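Mevalonate 3-kinase (Thermoplasma acidophilum, PDB 4RKS) phosphorylates the 3-hydroxyl of (R)-mevalonate with ATP, giving mevalonate 3-phosphate in the alternative mevalonate pathway of extremely acidophilic archaea. Local coordinates at residues D146-E151 / S164-L169; Y180-L185 / M233-A238; F198-Q203 / F318-K323. All coordinates share one frame; numbering follows the deposited sequence.

Contact 1: D146-E151 / S164-L169; sequences DPHDVE and SLFGGL
H148 and F166 both carry CG anti to their own carbonyl carbon (chi1 -61° and -71°), and from these two settings the imidazole and the phenyl ring meet and overlap between the two helices. The rings form an offset stack, with centroids 4.6 Å apart and planes inclined by 26°. F166 CZ lies over one face of the imidazole, displaced toward its rim, and comes 3.4 Å from H148 CE1. On its other face the imidazole stacks with Y180, and so sits between two aromatic rings.

E151 approaches from one turn further along. Its CG is anti to the backbone N and the chain runs on extended, bringing the carboxylate to the rim of the phenyl ring, where OE1 lies in the ring plane 3.2 Å from F166 CE2. Such an edge-on approach would bring a partly negative oxygen against the weakly positive C-H rim, probably a favourable placement. The other oxygen, OE2, is held by a salt bridge to R155 and a hydrogen bond with T181 OG1, so the buried carboxylate has polar support.

L165 completes the junction, its CD2 lying 3.6 Å from P147 O and 4.2 Å from E151 CB, while P147 CB packs 4.0 Å from F166 CZ. D146 is the N-cap of helix 147-154, its OD1 accepting from H148 N at 2.9 Å. This helix-helix packing lies inside the diphosphomevalonate decarboxylase-like N-terminal domain of a GHMP-family kinase. Helix 128-141 packs on P147 and L165, and F166, ending helix 161-166 after the substrate-binding R163, rests on T181 and K183 of strand 179-185.

Contact 2: Y180-L185 / M233-A238; sequences YTEKIL and MIKEYA
The carboxylate of E182 is the flat group that meets K235, and the ammonium comes to it from the side of its two oxygens. K235 NZ uses the syn lone pair of OE2 at 2.9 Å and makes a second, weak bond to OE1 at 3.1 Å, a forked salt bridge. OE1 also accepts from the indole NE1 of W173 on the adjoining strand, which should help fix the rotation of the carboxylate. The two chains meet at about a right angle. K235 starts with CG anti to its backbone N (chi1 -164°) and stays extended through every later torsion, so a residue whose CA lies nearest I184 can reach back along the strand to E182. On the way its CG passes 4.2 Å from I184 CD1.

I184 and L185, although consecutive, both turn toward helix 220-238. A classic beta bulge makes this possible: the two residues together face L169 on strand 169-174, and the backbone of I184 takes a helical psi of -40° inside the strand. The methyl group of A238 fits between the two side chains, with CB 3.5 Å from I184 CG2 and 3.9 Å from L185 CG. Strand 180-185 and helix 233-238 approach to 8.5 Å between axes, their directions 48° apart, and so connect the edge of the N-terminal decarboxylase-like half with a helix of the mevalonate-3-kinase C-terminal half. Further along the same face, L185 continues onto I243 and I246 at the start of helix 243-262, while I234, on the inner side of its helix, packs against L169.

Contact 3: F198-Q203 / F318-K323; sequences FAFDYQ and FGSKKK. With SO4 (sulfate ion), chain D.
The closely packed side of the contact is built round S320 and F200. S320 CB stands over the centre of the F200 ring, 3.5 Å from its centroid and only 7° off the ring normal, a CH-pi contact made almost straight down onto the face. At the rim of the same ring, F200 CE2 lies 3.8 Å from F318 O. With chi1 at 64°, S320 OG falls between the backbone N and the carbonyl carbon and lies at the edge of the F198 ring, in its plane, 3.5 Å from F198 CD2. The hydroxyl is also hydrogen-bonded to T317 O, so this buried polar atom is satisfied.

Beneath these side chains the backbones form the end of an antiparallel strand pair. A199 and K321 are a hydrogen-bonded pair: A199 N bonds to K321 O at 2.8 Å, nearly straight and in the carbonyl plane, and K321 N returns the bond to A199 O at 2.9 Å. F198 and K322 are the neighbouring non-hydrogen-bonded pair. On its other edge strand 193-199 pairs with 298-304, and F198 and F200 face helix 271-283, meeting L276 and M273. K322 lies alongside F198, its CG 3.7 Å from F198 CE2, then bends at chi3 so that its ammonium reaches F312, in a cation-pi contact and a hydrogen bond from NZ to F312 O.

The other side is looser. A199 and K321 point to the opposite face of the sheet, where the lysine runs out extended into solvent, and exposed D201 only skirts G319, a residue with positive phi. Past the strand end, Q203 N donates to O2 of a sulfate at 2.8 Å, an ion also bound by R270 and probably from the crystallisation liquor; R204, which follows directly, binds ATP.

In the fold
Contacts 1 and 2 are neighbours, with centres about 14 Å apart, and share strand 179-185, which supplies one side of contact 2 and covers contact 1. Contact 1 is partly buried and relies on aromatic stacking and apolar packing between two helices, whereas contact 2, at the surface, combines a salt bridge with a small apolar patch between strand and helix. Contact 3 stands apart, about 30 Å from either between centres, and lies across the chain's centre from contact 1. It alone is built on strand pairing, with two buried phenylalanines, F198 and F200, packed inward and exposed lysine and aspartate toward solvent.

Contact 1: D146-E151 / S164-L169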
loop_
_atom_site.group_PDB
_atom_site.type_symbol
_atom_site.label_atom_id
_atom_site.label_comp_id
_atom_site.label_asym_id
_atom_site.label_seq_id
_atom_site.Cartn_x
_atom_site.Cartn_y
_atom_site.Cartn_z
ATOM N N ASP A 146 -12.985 3.945 16.442
ATOM C CA ASP A 146 -12.783 2.671 15.760
ATOM C C ASP A 146 -11.913 2.878 14.519
ATOM O O ASP A 146 -12.323 3.545 13.580
ATOM C CB ASP A 146 -14.136 2.061 15.384
ATOM C CG ASP A 146 -14.022 0.640 14.877
ATOM O OD1 ASP A 146 -12.909 0.201 14.528
ATOM O OD2 ASP A 146 -15.052 -0.049 14.806
ATOM N N PRO A 147 -10.699 2.301 14.506
ATOM C CA PRO A 147 -9.842 2.486 13.330
ATOM C C PRO A 147 -10.433 1.870 12.056
ATOM O O PRO A 147 -10.134 2.368 10.963
ATOM C CB PRO A 147 -8.526 1.788 13.720
ATOM C CG PRO A 147 -8.858 0.889 14.890
ATOM C CD PRO A 147 -10.076 1.477 15.555
ATOM N N HIS A 148 -11.247 0.825 12.185
ATOM C CA HIS A 148 -11.926 0.262 11.018
ATOM C C HIS A 148 -12.959 1.238 10.438
ATOM O O HIS A 148 -13.181 1.251 9.229
ATOM C CB HIS A 148 -12.598 -1.066 11.363
ATOM C CG HIS A 148 -11.639 -2.118 11.814
ATOM N ND1 HIS A 148 -10.925 -2.903 10.931
ATOM C CD2 HIS A 148 -11.272 -2.514 13.054
ATOM C CE1 HIS A 148 -10.158 -3.738 11.612
ATOM N NE2 HIS A 148 -10.344 -3.519 12.902
ATOM N N ASP A 149 -13.574 2.052 11.302
ATOM C CA ASP A 149 -14.456 3.143 10.860
ATOM C C ASP A 149 -13.662 4.272 10.212
ATOM O O ASP A 149 -14.051 4.775 9.164
ATOM C CB ASP A 149 -15.267 3.732 12.026
ATOM C CG ASP A 149 -16.453 2.866 12.429
ATOM O OD1 ASP A 149 -16.945 2.086 11.589
ATOM O OD2 ASP A 149 -16.905 2.984 13.588
ATOM N N VAL A 150 -12.578 4.693 10.857
ATOM C CA VAL A 150 -11.735 5.768 10.300
ATOM C C VAL A 150 -11.224 5.353 8.913
ATOM O O VAL A 150 -11.224 6.154 7.963
ATOM C CB VAL A 150 -10.531 6.118 11.229
ATOM C CG1 VAL A 150 -9.540 7.066 10.526
ATOM C CG2 VAL A 150 -11.001 6.731 12.514
ATOM N N GLU A 151 -10.840 4.084 8.794
ATOM C CA GLU A 151 -10.370 3.534 7.528
ATOM C C GLU A 151 -11.340 3.778 6.372
ATOM O O GLU A 151 -10.909 4.086 5.267
ATOM C CB GLU A 151 -10.129 2.031 7.638
ATOM C CG GLU A 151 -9.520 1.448 6.360
ATOM C CD GLU A 151 -9.372 -0.065 6.414
ATOM O OE1 GLU A 151 -9.105 -0.599 7.509
ATOM O OE2 GLU A 151 -9.535 -0.722 5.366
ATOM N N SER A 164 -1.657 0.081 5.243
ATOM C CA SER A 164 -0.671 0.850 5.959
ATOM C C SER A 164 -1.158 1.210 7.365
ATOM O O SER A 164 -0.352 1.378 8.266
ATOM C CB SER A 164 -0.314 2.108 5.164
ATOM O OG SER A 164 0.617 2.896 5.875
ATOM N N LEU A 165 -2.472 1.320 7.556
ATOM C CA LEU A 165 -2.997 1.658 8.876
ATOM C C LEU A 165 -2.681 0.550 9.889
ATOM O O LEU A 165 -2.221 0.820 10.990
ATOM C CB LEU A 165 -4.513 1.916 8.810
ATOM C CG LEU A 165 -5.172 2.371 10.118
ATOM C CD1 LEU A 165 -4.548 3.651 10.637
ATOM C CD2 LEU A 165 -6.688 2.537 9.951
ATOM N N PHE A 166 -2.899 -0.702 9.502
ATOM C CA PHE A 166 -2.781 -1.802 10.454
ATOM C C PHE A 166 -1.413 -2.484 10.431
ATOM O O PHE A 166 -0.938 -2.993 11.453
ATOM C CB PHE A 166 -3.887 -2.816 10.202
ATOM C CG PHE A 166 -5.242 -2.316 10.611
ATOM C CD1 PHE A 166 -5.636 -2.363 11.937
ATOM C CD2 PHE A 166 -6.100 -1.780 9.677
ATOM C CE1 PHE A 166 -6.882 -1.890 12.328
ATOM C CE2 PHE A 166 -7.360 -1.302 10.058
ATOM C CZ PHE A 166 -7.743 -1.361 11.383
ATOM N N GLY A 167 -0.772 -2.470 9.281
ATOM C CA GLY A 167 0.594 -2.957 9.201
ATOM C C GLY A 167 0.699 -4.444 8.952
ATOM O O GLY A 167 -0.305 -5.142 8.869
ATOM N N GLY A 168 1.925 -4.945 8.846
ATOM C CA GLY A 168 2.127 -6.360 8.582
ATOM C C GLY A 168 1.419 -6.867 7.336
ATOM O O GLY A 168 1.306 -6.161 6.322
ATOM N N LEU A 169 0.961 -8.112 7.396
ATOM C CA LEU A 169 0.171 -8.685 6.319
ATOM C C LEU A 169 -1.295 -8.515 6.663
ATOM O O LEU A 169 -1.714 -8.888 7.751
ATOM C CB LEU A 169 0.485 -10.166 6.118
ATOM C CG LEU A 169 -0.400 -10.961 5.165
ATOM C CD1 LEU A 169 -0.255 -10.430 3.746
ATOM C CD2 LEU A 169 -0.052 -12.470 5.238
#

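Contact 2: Y180-L185 / M233-A238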
loop_
_atom_site.group_PDB
_atom_site.type_symbol
_atom_site.label_atom_id
_atom_site.label_comp_id
_atom_site.label_asym_id
_atom_site.label_seq_id
_atom_site.Cartn_x
_atom_site.Cartn_y
_atom_site.Cartn_z
ATOM N N TYR A 180 -13.559 -4.309 4.853
ATOM C CA TYR A 180 -13.037 -4.464 6.199
ATOM C C TYR A 180 -11.626 -5.082 6.201
ATOM O O TYR A 180 -11.412 -6.163 5.655
ATOM C CB TYR A 180 -14.014 -5.314 7.031
ATOM C CG TYR A 180 -13.615 -5.449 8.484
ATOM C CD1 TYR A 180 -12.774 -6.477 8.901
ATOM C CD2 TYR A 180 -14.063 -4.536 9.435
ATOM C CE1 TYR A 180 -12.392 -6.597 10.234
ATOM C CE2 TYR A 180 -13.691 -4.648 10.771
ATOM C CZ TYR A 180 -12.855 -5.678 11.164
ATOM O OH TYR A 180 -12.483 -5.795 12.486
ATOM N N THR A 181 -10.666 -4.388 6.820
ATOM C CA THR A 181 -9.264 -4.828 6.812
ATOM C C THR A 181 -8.921 -5.567 8.110
ATOM O O THR A 181 -9.174 -5.078 9.206
ATOM C CB THR A 181 -8.289 -3.657 6.625
ATOM O OG1 THR A 181 -8.482 -3.069 5.333
ATOM C CG2 THR A 181 -6.828 -4.132 6.755
ATOM N N GLU A 182 -8.337 -6.747 7.962
ATOM C CA GLU A 182 -7.995 -7.607 9.085
ATOM C C GLU A 182 -6.484 -7.887 9.101
ATOM O O GLU A 182 -5.897 -8.181 8.057
ATOM C CB GLU A 182 -8.793 -8.926 8.985
ATOM C CG GLU A 182 -8.281 -10.066 9.855
ATOM C CD GLU A 182 -9.028 -11.394 9.645
ATOM O OE1 GLU A 182 -9.710 -11.583 8.606
ATOM O OE2 GLU A 182 -8.910 -12.261 10.536
ATOM N N LYS A 183 -5.867 -7.811 10.281
ATOM C CA LYS A 183 -4.457 -8.164 10.439
ATOM C C LYS A 183 -4.304 -9.672 10.482
ATOM O O LYS A 183 -4.933 -10.330 11.305
ATOM C CB LYS A 183 -3.882 -7.551 11.713
ATOM C CG LYS A 183 -3.766 -6.050 11.661
ATOM C CD LYS A 183 -4.059 -5.420 13.017
ATOM C CE LYS A 183 -2.950 -5.708 14.007
ATOM N NZ LYS A 183 -3.121 -4.916 15.255
ATOM N N ILE A 184 -3.446 -10.208 9.619
ATOM C CA ILE A 184 -3.322 -11.655 9.450
ATOM C C ILE A 184 -2.021 -12.202 10.035
ATOM O O ILE A 184 -2.012 -13.267 10.655
ATOM C CB ILE A 184 -3.417 -12.030 7.944
ATOM C CG1 ILE A 184 -4.761 -11.576 7.367
ATOM C CG2 ILE A 184 -3.265 -13.496 7.749
ATOM C CD1 ILE A 184 -5.970 -12.233 8.020
ATOM N N LEU A 185 -0.925 -11.465 9.837
ATOM C CA LEU A 185 0.368 -11.780 10.443
ATOM C C LEU A 185 1.106 -10.487 10.815
ATOM O O LEU A 185 1.005 -9.469 10.107
ATOM C CB LEU A 185 1.244 -12.617 9.497
ATOM C CG LEU A 185 0.936 -14.097 9.234
ATOM C CD1 LEU A 185 1.875 -14.620 8.126
ATOM C CD2 LEU A 185 1.081 -14.933 10.517
ATOM N N MET A 233 -6.926 -18.560 1.097
ATOM C CA MET A 233 -5.751 -19.409 1.094
ATOM C C MET A 233 -4.625 -18.779 1.900
ATOM O O MET A 233 -3.880 -19.475 2.573
ATOM C CB MET A 233 -5.310 -19.704 -0.339
ATOM C CG MET A 233 -6.331 -20.527 -1.113
ATOM S SD MET A 233 -5.896 -20.785 -2.847
ATOM C CE MET A 233 -4.363 -21.696 -2.679
ATOM N N ILE A 234 -4.522 -17.456 1.867
ATOM C CA ILE A 234 -3.499 -16.769 2.655
ATOM C C ILE A 234 -3.809 -16.851 4.154
ATOM O O ILE A 234 -2.915 -17.128 4.949
ATOM C CB ILE A 234 -3.348 -15.310 2.206
ATOM C CG1 ILE A 234 -2.668 -15.285 0.831
ATOM C CG2 ILE A 234 -2.529 -14.484 3.227
ATOM C CD1 ILE A 234 -2.676 -13.950 0.178
ATOM N N LYS A 235 -5.077 -16.660 4.529
ATOM C CA LYS A 235 -5.466 -16.757 5.938
ATOM C C LYS A 235 -5.146 -18.150 6.493
ATOM O O LYS A 235 -4.742 -18.285 7.644
ATOM C CB LYS A 235 -6.955 -16.427 6.132
ATOM C CG LYS A 235 -7.341 -16.132 7.601
ATOM C CD LYS A 235 -8.720 -15.459 7.741
ATOM C CE LYS A 235 -9.091 -15.288 9.221
ATOM N NZ LYS A 235 -10.321 -14.479 9.416
ATOM N N GLU A 236 -5.302 -19.173 5.657
ATOM C CA GLU A 236 -4.947 -20.548 6.019
ATOM C C GLU A 236 -3.441 -20.772 6.164
ATOM O O GLU A 236 -2.982 -21.399 7.124
ATOM C CB GLU A 236 -5.494 -21.516 4.973
ATOM C CG GLU A 236 -7.015 -21.543 4.884
ATOM C CD GLU A 236 -7.666 -22.102 6.139
ATOM O OE1 GLU A 236 -7.172 -23.123 6.673
ATOM O OE2 GLU A 236 -8.668 -21.510 6.595
ATOM N N TYR A 237 -2.667 -20.291 5.197
ATOM C CA TYR A 237 -1.211 -20.386 5.300
ATOM C C TYR A 237 -0.711 -19.740 6.594
ATOM O O TYR A 237 0.262 -20.197 7.199
ATOM C CB TYR A 237 -0.537 -19.715 4.103
ATOM C CG TYR A 237 -0.576 -20.510 2.824
ATOM C CD1 TYR A 237 -0.280 -21.867 2.813
ATOM C CD2 TYR A 237 -0.890 -19.897 1.613
ATOM C CE1 TYR A 237 -0.307 -22.599 1.626
ATOM C CE2 TYR A 237 -0.922 -20.621 0.421
ATOM C CZ TYR A 237 -0.628 -21.969 0.436
ATOM O OH TYR A 237 -0.659 -22.689 -0.741
ATOM N N ALA A 238 -1.387 -18.675 7.012
ATOM C CA ALA A 238 -0.973 -17.930 8.196
ATOM C C ALA A 238 -1.045 -18.799 9.444
ATOM O O ALA A 238 -0.243 -18.641 10.357
ATOM C CB ALA A 238 -1.831 -16.659 8.366
#

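Contact 3: F198-Q203 / F318-K323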
loop_
_atom_site.group_PDB
_atom_site.type_symbol
_atom_site.label_atom_id
_atom_site.label_comp_id
_atom_site.label_asym_id
_atom_site.label_seq_id
_atom_site.Cartn_x
_atom_site.Cartn_y
_atom_site.Cartn_z
ATOM N N PHE A 198 13.410 -4.283 -7.412
ATOM C CA PHE A 198 14.091 -3.843 -8.614
ATOM C C PHE A 198 13.251 -2.792 -9.309
ATOM O O PHE A 198 12.195 -3.106 -9.872
ATOM C CB PHE A 198 14.356 -5.026 -9.544
ATOM C CG PHE A 198 15.291 -6.056 -8.958
ATOM C CD1 PHE A 198 14.815 -7.046 -8.116
ATOM C CD2 PHE A 198 16.647 -6.027 -9.250
ATOM C CE1 PHE A 198 15.668 -7.992 -7.581
ATOM C CE2 PHE A 198 17.508 -6.967 -8.711
ATOM C CZ PHE A 198 17.018 -7.952 -7.880
ATOM N N ALA A 199 13.732 -1.548 -9.275
ATOM C CA ALA A 199 13.008 -0.410 -9.839
ATOM C C ALA A 199 13.461 -0.072 -11.268
ATOM O O ALA A 199 14.615 0.279 -11.485
ATOM C CB ALA A 199 13.173 0.803 -8.931
ATOM N N PHE A 200 12.555 -0.178 -12.237
ATOM C CA PHE A 200 12.876 0.114 -13.637
ATOM C C PHE A 200 12.359 1.506 -14.019
ATOM O O PHE A 200 11.445 2.021 -13.385
ATOM C CB PHE A 200 12.280 -0.952 -14.561
ATOM C CG PHE A 200 12.824 -2.333 -14.329
ATOM C CD1 PHE A 200 12.352 -3.112 -13.288
ATOM C CD2 PHE A 200 13.799 -2.858 -15.166
ATOM C CE1 PHE A 200 12.852 -4.381 -13.072
ATOM C CE2 PHE A 200 14.301 -4.126 -14.959
ATOM C CZ PHE A 200 13.825 -4.891 -13.912
ATOM N N ASP A 201 12.925 2.118 -15.055
ATOM C CA ASP A 201 12.606 3.522 -15.326
ATOM C C ASP A 201 11.451 3.752 -16.307
ATOM O O ASP A 201 11.152 4.899 -16.637
ATOM C CB ASP A 201 13.852 4.261 -15.828
ATOM C CG ASP A 201 14.488 3.599 -17.039
ATOM O OD1 ASP A 201 15.722 3.732 -17.198
ATOM O OD2 ASP A 201 13.768 2.954 -17.832
ATOM N N TYR A 202 10.816 2.678 -16.776
ATOM C CA TYR A 202 9.636 2.809 -17.634
ATOM C C TYR A 202 8.561 3.677 -16.988
ATOM O O TYR A 202 8.288 3.546 -15.793
ATOM C CB TYR A 202 9.031 1.446 -17.955
ATOM C CG TYR A 202 9.975 0.475 -18.615
ATOM C CD1 TYR A 202 10.226 0.536 -19.982
ATOM C CD2 TYR A 202 10.598 -0.514 -17.879
ATOM C CE1 TYR A 202 11.076 -0.360 -20.590
ATOM C CE2 TYR A 202 11.454 -1.415 -18.479
ATOM C CZ TYR A 202 11.691 -1.333 -19.833
ATOM O OH TYR A 202 12.541 -2.240 -20.423
ATOM N N GLN A 203 7.953 4.559 -17.779
ATOM C CA GLN A 203 6.853 5.387 -17.293
ATOM C C GLN A 203 5.684 4.479 -16.949
ATOM O O GLN A 203 5.340 3.588 -17.726
ATOM C CB GLN A 203 6.445 6.432 -18.334
ATOM N N PHE A 318 19.332 -5.364 -15.596
ATOM C CA PHE A 318 18.697 -4.846 -16.810
ATOM C C PHE A 318 18.331 -3.376 -16.668
ATOM O O PHE A 318 17.263 -2.951 -17.103
ATOM C CB PHE A 318 17.454 -5.665 -17.168
ATOM C CG PHE A 318 17.724 -7.134 -17.306
ATOM C CD1 PHE A 318 18.052 -7.681 -18.539
ATOM C CD2 PHE A 318 17.675 -7.968 -16.197
ATOM C CE1 PHE A 318 18.315 -9.032 -18.665
ATOM C CE2 PHE A 318 17.937 -9.321 -16.316
ATOM C CZ PHE A 318 18.253 -9.855 -17.551
ATOM N N GLY A 319 19.228 -2.609 -16.057
ATOM C CA GLY A 319 19.025 -1.186 -15.886
ATOM C C GLY A 319 17.958 -0.863 -14.857
ATOM O O GLY A 319 17.207 0.100 -15.017
ATOM N N SER A 320 17.870 -1.680 -13.810
ATOM C CA SER A 320 17.018 -1.350 -12.673
ATOM C C SER A 320 17.887 -0.973 -11.484
ATOM O O SER A 320 19.040 -1.378 -11.399
ATOM C CB SER A 320 16.086 -2.514 -12.314
ATOM O OG SER A 320 16.799 -3.666 -11.891
ATOM N N LYS A 321 17.343 -0.173 -10.578
ATOM C CA LYS A 321 18.034 0.137 -9.337
ATOM C C LYS A 321 17.451 -0.709 -8.215
ATOM O O LYS A 321 16.282 -1.088 -8.258
ATOM C CB LYS A 321 17.932 1.629 -9.019
ATOM C CG LYS A 321 18.729 2.499 -9.986
ATOM C CD LYS A 321 18.564 3.980 -9.698
ATOM C CE LYS A 321 19.351 4.819 -10.698
ATOM N NZ LYS A 321 19.067 6.278 -10.566
ATOM N N LYS A 322 18.266 -0.996 -7.206
ATOM C CA LYS A 322 17.899 -1.981 -6.201
ATOM C C LYS A 322 17.708 -1.396 -4.803
ATOM O O LYS A 322 18.456 -0.524 -4.369
ATOM C CB LYS A 322 18.958 -3.090 -6.157
ATOM C CG LYS A 322 19.113 -3.844 -7.470
ATOM C CD LYS A 322 20.321 -4.771 -7.443
ATOM C CE LYS A 322 21.639 -3.989 -7.461
ATOM N NZ LYS A 322 22.850 -4.875 -7.452
ATOM N N LYS A 323 16.696 -1.891 -4.097
ATOM C CA LYS A 323 16.501 -1.544 -2.694
ATOM C C LYS A 323 16.242 -2.795 -1.866
ATOM O O LYS A 323 15.550 -3.715 -2.315
ATOM C CB LYS A 323 15.332 -0.570 -2.525
ATOM C CG LYS A 323 15.717 0.759 -1.928
ATOM C CD LYS A 323 16.353 1.658 -2.965
ATOM C CE LYS A 323 16.700 3.020 -2.376
ATOM N NZ LYS A 323 17.298 3.948 -3.381
HETATM S S SO4 D . 8.726 4.643 -21.455
HETATM O O1 SO4 D . 8.646 3.709 -22.575
HETATM O O2 SO4 D . 7.575 4.440 -20.585
HETATM O O3 SO4 D . 9.961 4.413 -20.707
HETATM O O4 SO4 D . 8.715 6.016 -21.951
#